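PDB 3AGK: peptide chain release factor subunit 1, which probably directs the termination of translation in response to the stop codons UAA, UAG and UGA. Local coordinates for residues 158-168 and 259-267; 314-323 and 338-347. All coordinates share one frame; numbering follows the deposited sequence.

Interaction 1: residues 158-168 and 259-267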
# COMPACT_ATOMS: atom_id res chain seq x y z
N LEU A 158 -6.30 -2.00 -5.63
CA LEU A 158 -5.90 -3.30 -5.10
C LEU A 158 -4.39 -3.50 -5.20
O LEU A 158 -3.82 -3.32 -6.28
CB LEU A 158 -6.59 -4.44 -5.85
CG LEU A 158 -6.21 -5.85 -5.41
CD1 LEU A 158 -6.85 -6.15 -4.05
CD2 LEU A 158 -6.61 -6.89 -6.48
N LYS A 159 -3.78 -3.87 -4.08
CA LYS A 159 -2.37 -4.27 -4.02
C LYS A 159 -2.24 -5.54 -3.18
O LYS A 159 -2.50 -5.52 -1.97
CB LYS A 159 -1.52 -3.20 -3.36
CG LYS A 159 -1.57 -1.84 -4.01
CD LYS A 159 -0.65 -0.89 -3.26
CE LYS A 159 -0.80 0.55 -3.76
NZ LYS A 159 0.04 1.49 -2.96
N GLY A 160 -1.83 -6.63 -3.80
CA GLY A 160 -1.80 -7.91 -3.11
C GLY A 160 -3.19 -8.19 -2.58
O GLY A 160 -4.16 -8.16 -3.34
N ALA A 161 -3.30 -8.44 -1.29
CA ALA A 161 -4.60 -8.68 -0.66
C ALA A 161 -5.28 -7.42 -0.07
O ALA A 161 -6.36 -7.52 0.52
CB ALA A 161 -4.47 -9.80 0.41
N ARG A 162 -4.68 -6.25 -0.24
CA ARG A 162 -5.26 -5.01 0.30
C ARG A 162 -6.14 -4.28 -0.72
O ARG A 162 -5.64 -3.80 -1.73
CB ARG A 162 -4.16 -4.05 0.76
CG ARG A 162 -3.13 -4.72 1.65
CD ARG A 162 -2.15 -3.72 2.21
NE ARG A 162 -1.23 -4.33 3.18
CZ ARG A 162 -1.61 -4.83 4.35
NH1 ARG A 162 -2.89 -4.81 4.71
NH2 ARG A 162 -0.70 -5.35 5.17
N LEU A 163 -7.43 -4.20 -0.42
CA LEU A 163 -8.39 -3.49 -1.26
C LEU A 163 -8.97 -2.30 -0.52
O LEU A 163 -9.47 -2.44 0.60
CB LEU A 163 -9.53 -4.42 -1.64
CG LEU A 163 -10.63 -3.88 -2.54
CD1 LEU A 163 -10.09 -3.52 -3.93
CD2 LEU A 163 -11.68 -4.95 -2.63
N GLU A 164 -8.93 -1.13 -1.16
CA GLU A 164 -9.39 0.10 -0.53
C GLU A 164 -10.16 1.00 -1.49
O GLU A 164 -9.94 0.99 -2.73
CB GLU A 164 -8.20 0.87 0.05
CG GLU A 164 -7.18 1.32 -0.99
CD GLU A 164 -6.03 2.12 -0.39
OE1 GLU A 164 -6.20 2.66 0.73
OE2 GLU A 164 -4.97 2.23 -1.03
N VAL A 165 -11.08 1.76 -0.91
CA VAL A 165 -11.83 2.78 -1.63
C VAL A 165 -10.98 4.04 -1.65
O VAL A 165 -10.53 4.48 -0.60
CB VAL A 165 -13.16 3.08 -0.92
CG1 VAL A 165 -13.78 4.37 -1.46
CG2 VAL A 165 -14.12 1.92 -1.08
N LEU A 166 -10.72 4.60 -2.83
CA LEU A 166 -9.96 5.84 -2.95
C LEU A 166 -10.89 7.04 -2.97
O LEU A 166 -10.59 8.07 -2.39
CB LEU A 166 -9.08 5.86 -4.20
CG LEU A 166 -7.93 4.86 -4.22
CD1 LEU A 166 -7.05 5.04 -5.44
CD2 LEU A 166 -7.11 4.96 -2.92
N LYS A 167 -12.03 6.88 -3.63
CA LYS A 167 -12.98 7.96 -3.82
C LYS A 167 -14.33 7.39 -4.23
O LYS A 167 -14.41 6.42 -4.99
CB LYS A 167 -12.48 8.90 -4.92
CG LYS A 167 -13.33 10.15 -5.11
CD LYS A 167 -12.92 11.23 -4.13
CE LYS A 167 -13.92 12.37 -4.13
NZ LYS A 167 -13.33 13.61 -3.57
N GLU A 168 -15.39 8.00 -3.70
CA GLU A 168 -16.75 7.77 -4.15
C GLU A 168 -17.33 9.09 -4.69
O GLU A 168 -17.01 10.16 -4.19
CB GLU A 168 -17.62 7.20 -3.01
CG GLU A 168 -17.13 5.82 -2.54
CD GLU A 168 -18.15 5.06 -1.71
OE1 GLU A 168 -19.15 4.57 -2.30
OE2 GLU A 168 -17.95 4.94 -0.49
N GLY A 259 -19.06 1.23 -3.54
CA GLY A 259 -18.30 1.16 -2.31
C GLY A 259 -17.40 -0.08 -2.21
O GLY A 259 -17.18 -0.78 -3.19
N LEU A 260 -16.88 -0.32 -1.01
CA LEU A 260 -16.03 -1.47 -0.74
C LEU A 260 -16.64 -2.76 -1.27
O LEU A 260 -15.95 -3.59 -1.88
CB LEU A 260 -15.79 -1.61 0.76
CG LEU A 260 -14.34 -1.68 1.22
CD1 LEU A 260 -13.50 -2.47 0.22
CD2 LEU A 260 -13.78 -0.28 1.42
N GLN A 261 -17.93 -2.93 -1.03
CA GLN A 261 -18.65 -4.12 -1.47
C GLN A 261 -18.60 -4.34 -2.98
O GLN A 261 -18.39 -5.45 -3.44
CB GLN A 261 -20.11 -4.06 -1.00
CG GLN A 261 -20.95 -5.28 -1.32
CD GLN A 261 -22.39 -5.10 -0.88
OE1 GLN A 261 -22.82 -4.00 -0.51
NE2 GLN A 261 -23.15 -6.18 -0.92
N GLY A 262 -18.82 -3.29 -3.77
CA GLY A 262 -18.76 -3.43 -5.22
C GLY A 262 -17.34 -3.70 -5.71
O GLY A 262 -17.15 -4.41 -6.69
N LEU A 263 -16.36 -3.09 -5.04
CA LEU A 263 -14.95 -3.27 -5.37
C LEU A 263 -14.54 -4.73 -5.21
O LEU A 263 -13.86 -5.31 -6.07
CB LEU A 263 -14.08 -2.41 -4.45
CG LEU A 263 -14.03 -0.90 -4.69
CD1 LEU A 263 -13.11 -0.23 -3.68
CD2 LEU A 263 -13.56 -0.63 -6.12
N LYS A 264 -14.97 -5.32 -4.09
CA LYS A 264 -14.72 -6.74 -3.83
C LYS A 264 -15.32 -7.58 -4.94
O LYS A 264 -14.65 -8.44 -5.50
CB LYS A 264 -15.29 -7.16 -2.47
CG LYS A 264 -15.10 -8.67 -2.15
CD LYS A 264 -15.62 -8.96 -0.74
CE LYS A 264 -15.26 -10.34 -0.27
NZ LYS A 264 -15.52 -10.47 1.20
N GLU A 265 -16.59 -7.31 -5.25
CA GLU A 265 -17.29 -8.07 -6.29
C GLU A 265 -16.56 -8.01 -7.64
O GLU A 265 -16.42 -9.02 -8.33
CB GLU A 265 -18.75 -7.64 -6.44
CG GLU A 265 -19.44 -8.38 -7.59
CD GLU A 265 -20.96 -8.25 -7.61
OE1 GLU A 265 -21.50 -7.20 -7.18
OE2 GLU A 265 -21.62 -9.21 -8.09
N ALA A 266 -16.09 -6.83 -8.01
CA ALA A 266 -15.39 -6.66 -9.29
C ALA A 266 -14.08 -7.45 -9.31
O ALA A 266 -13.72 -8.07 -10.32
CB ALA A 266 -15.12 -5.21 -9.55
N VAL A 267 -13.36 -7.40 -8.20
CA VAL A 267 -12.11 -8.14 -8.09
C VAL A 267 -12.34 -9.66 -8.13
O VAL A 267 -11.65 -10.39 -8.83
CB VAL A 267 -11.31 -7.69 -6.83
CG1 VAL A 267 -10.08 -8.57 -6.62
CG2 VAL A 267 -10.91 -6.21 -6.96
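Leu163 and Val165 belong to the outermost strand of the mixed sheet in eRF1 domain 2, and helix 259-267 packs against them. Strand 162-168 and the helix run 129° apart, with 8.1 Å between their axes at closest approach. A type II' turn from Lys159 to Arg162 joins this strand to its antiparallel neighbour, strand 152-159, on which Leu158 lies.

Leu163 buries more against the helix than any other residue here. Its CG is anti to the backbone N (chi1 -179°), which carries both methyls to the helix. CD2 rests on helix backbone, 3.6 Å from Lys264 N, and also meets CB of Leu263. CD1 lies 4.1 Å from Val267 CG2, the two side chains running past one another, oppositely directed. Further up the helix, Leu158 CD2 reaches Val267 CG1 at 3.9 Å. Tyr279 of helix 277-294 touches Leu158, Leu163 and Val267 together.

Val165 uses one branch, CG2, for two leucines. It touches Leu263 CD1 at 3.5 Å, the two side chains meeting nearly at a right angle. Leu260 CD2 is modelled 3.3 Å from the same methyl, closer than carbons normally come, so its exact position is doubtful. At Gly259, Glu168 OE1 lies 3.5 Å from CA, while Gly259 N bonds to Thr154 OG1 of the adjacent strand.

Replacing Leu163 by an alanine would probably open a gap between strand and helix beside Leu263 and Val267, and uncover the backbone at Lys264. Methyl groups do most of the joining. The contact therefore rests on apolar packing and burial.

Interaction 2: residues 314-323 and 338-347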
# COMPACT_ATOMS: atom_id res chain seq x y z
N GLY A 314 1.28 -32.74 9.49
CA GLY A 314 1.00 -32.34 8.12
C GLY A 314 -0.47 -32.43 7.73
O GLY A 314 -0.78 -32.63 6.55
N ALA A 315 -1.36 -32.26 8.70
CA ALA A 315 -2.81 -32.32 8.48
C ALA A 315 -3.43 -31.02 7.92
O ALA A 315 -4.59 -31.02 7.47
CB ALA A 315 -3.49 -32.71 9.77
N VAL A 316 -2.68 -29.92 7.94
CA VAL A 316 -3.25 -28.63 7.52
C VAL A 316 -2.95 -28.28 6.06
O VAL A 316 -1.79 -28.15 5.67
CB VAL A 316 -2.72 -27.47 8.41
CG1 VAL A 316 -3.46 -26.15 8.07
CG2 VAL A 316 -2.87 -27.82 9.88
N LYS A 317 -3.98 -28.10 5.24
CA LYS A 317 -3.70 -27.65 3.87
C LYS A 317 -3.49 -26.14 3.77
O LYS A 317 -2.61 -25.67 3.05
CB LYS A 317 -4.74 -28.14 2.85
CG LYS A 317 -6.07 -27.45 2.88
CD LYS A 317 -6.85 -27.80 1.63
CE LYS A 317 -8.12 -26.97 1.53
NZ LYS A 317 -8.63 -26.88 0.13
N THR A 318 -4.29 -25.36 4.50
CA THR A 318 -4.06 -23.92 4.53
C THR A 318 -4.19 -23.34 5.92
O THR A 318 -5.17 -23.60 6.65
CB THR A 318 -4.99 -23.13 3.54
OG1 THR A 318 -6.31 -23.06 4.07
CG2 THR A 318 -5.04 -23.79 2.18
N LEU A 319 -3.19 -22.55 6.29
CA LEU A 319 -3.18 -21.81 7.55
C LEU A 319 -3.62 -20.37 7.31
O LEU A 319 -3.00 -19.65 6.52
CB LEU A 319 -1.77 -21.81 8.13
CG LEU A 319 -1.55 -21.29 9.55
CD1 LEU A 319 -2.47 -22.01 10.51
CD2 LEU A 319 -0.10 -21.48 9.97
N LEU A 320 -4.69 -19.95 7.97
CA LEU A 320 -5.17 -18.57 7.86
C LEU A 320 -4.70 -17.80 9.07
O LEU A 320 -5.02 -18.16 10.20
CB LEU A 320 -6.70 -18.53 7.82
CG LEU A 320 -7.39 -19.11 6.59
CD1 LEU A 320 -8.60 -19.91 6.99
CD2 LEU A 320 -7.78 -17.98 5.68
N ILE A 321 -3.93 -16.74 8.83
CA ILE A 321 -3.35 -15.96 9.92
C ILE A 321 -3.65 -14.48 9.78
O ILE A 321 -3.22 -13.85 8.81
CB ILE A 321 -1.83 -16.12 10.00
CG1 ILE A 321 -1.43 -17.58 9.77
CG2 ILE A 321 -1.30 -15.60 11.35
CD1 ILE A 321 0.07 -17.78 9.65
N HIS A 322 -4.37 -13.93 10.75
CA HIS A 322 -4.64 -12.49 10.78
C HIS A 322 -3.34 -11.69 10.95
O HIS A 322 -2.52 -11.98 11.81
CB HIS A 322 -5.64 -12.16 11.92
CG HIS A 322 -6.27 -10.81 11.80
ND1 HIS A 322 -5.62 -9.64 12.16
CD2 HIS A 322 -7.51 -10.44 11.38
CE1 HIS A 322 -6.43 -8.61 11.95
NE2 HIS A 322 -7.57 -9.07 11.48
N GLU A 323 -3.17 -10.67 10.12
CA GLU A 323 -1.93 -9.91 10.08
C GLU A 323 -1.57 -9.17 11.38
O GLU A 323 -0.43 -8.78 11.59
CB GLU A 323 -1.96 -8.92 8.93
CG GLU A 323 -2.89 -7.75 9.17
CD GLU A 323 -2.83 -6.73 8.05
OE1 GLU A 323 -3.81 -5.98 7.87
OE2 GLU A 323 -1.79 -6.68 7.35
N SER A 338 5.54 -28.73 7.44
CA SER A 338 4.14 -28.98 7.78
C SER A 338 3.39 -28.97 6.47
O SER A 338 2.23 -29.38 6.42
CB SER A 338 3.55 -27.91 8.70
OG SER A 338 4.31 -27.71 9.88
N GLY A 339 4.06 -28.48 5.42
CA GLY A 339 3.50 -28.39 4.08
C GLY A 339 2.15 -27.68 3.98
O GLY A 339 1.29 -28.12 3.21
N ALA A 340 1.97 -26.59 4.73
CA ALA A 340 0.71 -25.84 4.67
C ALA A 340 0.85 -24.53 3.90
O ALA A 340 1.85 -23.82 4.00
CB ALA A 340 0.14 -25.59 6.09
N GLN A 341 -0.16 -24.21 3.10
CA GLN A 341 -0.17 -22.91 2.46
C GLN A 341 -0.62 -21.84 3.45
O GLN A 341 -1.56 -22.03 4.22
CB GLN A 341 -1.06 -22.89 1.23
CG GLN A 341 -0.98 -21.58 0.45
CD GLN A 341 0.46 -21.12 0.21
OE1 GLN A 341 1.17 -20.71 1.14
NE2 GLN A 341 0.90 -21.19 -1.05
N VAL A 342 0.09 -20.73 3.44
CA VAL A 342 -0.23 -19.63 4.32
C VAL A 342 -1.08 -18.60 3.60
O VAL A 342 -0.72 -18.14 2.52
CB VAL A 342 1.02 -18.91 4.80
CG1 VAL A 342 0.65 -17.70 5.65
CG2 VAL A 342 1.92 -19.89 5.56
N ILE A 343 -2.21 -18.26 4.20
CA ILE A 343 -3.01 -17.12 3.78
C ILE A 343 -2.97 -16.09 4.91
O ILE A 343 -3.50 -16.33 6.01
CB ILE A 343 -4.48 -17.51 3.51
CG1 ILE A 343 -4.58 -18.57 2.40
CG2 ILE A 343 -5.33 -16.27 3.20
CD1 ILE A 343 -4.24 -18.06 1.00
N VAL A 344 -2.32 -14.96 4.67
CA VAL A 344 -2.37 -13.89 5.65
C VAL A 344 -3.65 -13.07 5.46
O VAL A 344 -3.91 -12.57 4.37
CB VAL A 344 -1.14 -12.97 5.58
CG1 VAL A 344 -1.21 -11.93 6.68
CG2 VAL A 344 0.13 -13.78 5.70
N VAL A 345 -4.44 -12.96 6.52
CA VAL A 345 -5.70 -12.24 6.45
C VAL A 345 -5.52 -10.77 6.79
O VAL A 345 -5.21 -10.42 7.93
CB VAL A 345 -6.76 -12.86 7.37
CG1 VAL A 345 -8.04 -12.01 7.38
CG2 VAL A 345 -7.04 -14.31 6.96
N PRO A 346 -5.70 -9.88 5.80
CA PRO A 346 -5.46 -8.46 6.07
C PRO A 346 -6.57 -7.91 6.96
O PRO A 346 -7.69 -8.43 6.94
CB PRO A 346 -5.50 -7.83 4.68
CG PRO A 346 -6.42 -8.71 3.90
CD PRO A 346 -6.15 -10.10 4.41
N GLU A 347 -6.25 -6.87 7.72
CA GLU A 347 -7.19 -6.22 8.62
C GLU A 347 -8.39 -5.66 7.86
O GLU A 347 -9.48 -5.50 8.41
CB GLU A 347 -6.46 -5.10 9.36
CG GLU A 347 -7.13 -4.62 10.63
CD GLU A 347 -6.83 -3.16 10.93
OE1 GLU A 347 -6.79 -2.36 9.97
OE2 GLU A 347 -6.62 -2.82 12.12
O HOH W 1 -0.10 -29.38 7.47
O HOH W 2 -1.01 -26.99 0.88
O HOH W 3 -9.58 -7.12 11.51
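Leu319 and Ile321 use their backbone N and O to bond strand 341-345, the parallel partner in a beta-alpha-beta unit of eRF1 domain 3. Helix 328-335 makes the crossover. The tight part is the middle. Leu319 N gives a bond to Gln341 O at 2.7 Å, and Leu319 O takes one from Ile343 N (172° at the hydrogen). Ile321 repeats the pattern with Ile343 O and Val345 N; the latter donor sits above the carbonyl plane of Ile321.

Both faces are apolar here. Leu320 CD2 fits between Ile343 CG2, at 3.9 Å, and Val345 CG2, at 4.0 Å. Helix 277-294 covers this face. On the other, Ile321 CD1 meets Val342 CG1 at 4.0 Å, and helix 328-335 packs over both residues.

The Val316-Ala340 end is looser and wetter. One water bridges Val316 N and O to Ser338 O, and a second binds Lys317 O and, weakly, Gly339 O. Water also reaches the other end, where His322 NE2 bonds one lying in the ring plane. Val345 O stands over one face of that ring.

Glu323 closes the ladder firmly. Its backbone N bonds to Val345 O. Its chi1 of 72° sets CG between the backbone N and carbonyl carbon, from where OE1 receives Glu347 N at 2.6 Å, from above the carboxylate plane. OE2 pairs with Arg162. The carboxylate thus bonds on both oxygens, and that pairing would probably favour its charged form. Backbone bonds fix the register, and the acid extends it past the last strand pair.

Overall arrangement
Interaction 1 comes first along the chain and closes before interaction 2 opens. Their centres lie about 23 Å apart. They belong to different domains, eRF1 domain 2 and eRF1 domain 3, and to different mixed sheets. In each, an outermost strand takes part: 162-170 in the first, 341-345 in the second. Helix 277-294 follows helix 259-269 in the chain and packs on side chains of both contacts. The two also touch directly. Arg162 NH2 forms a salt bridge with Glu323 OE2 at 2.8 Å, and the turn at Ala161 packs on Pro346. The hairpin end of one domain thus meets the strand ends of the next, which is consistent with a defined domain orientation in this crystal structure.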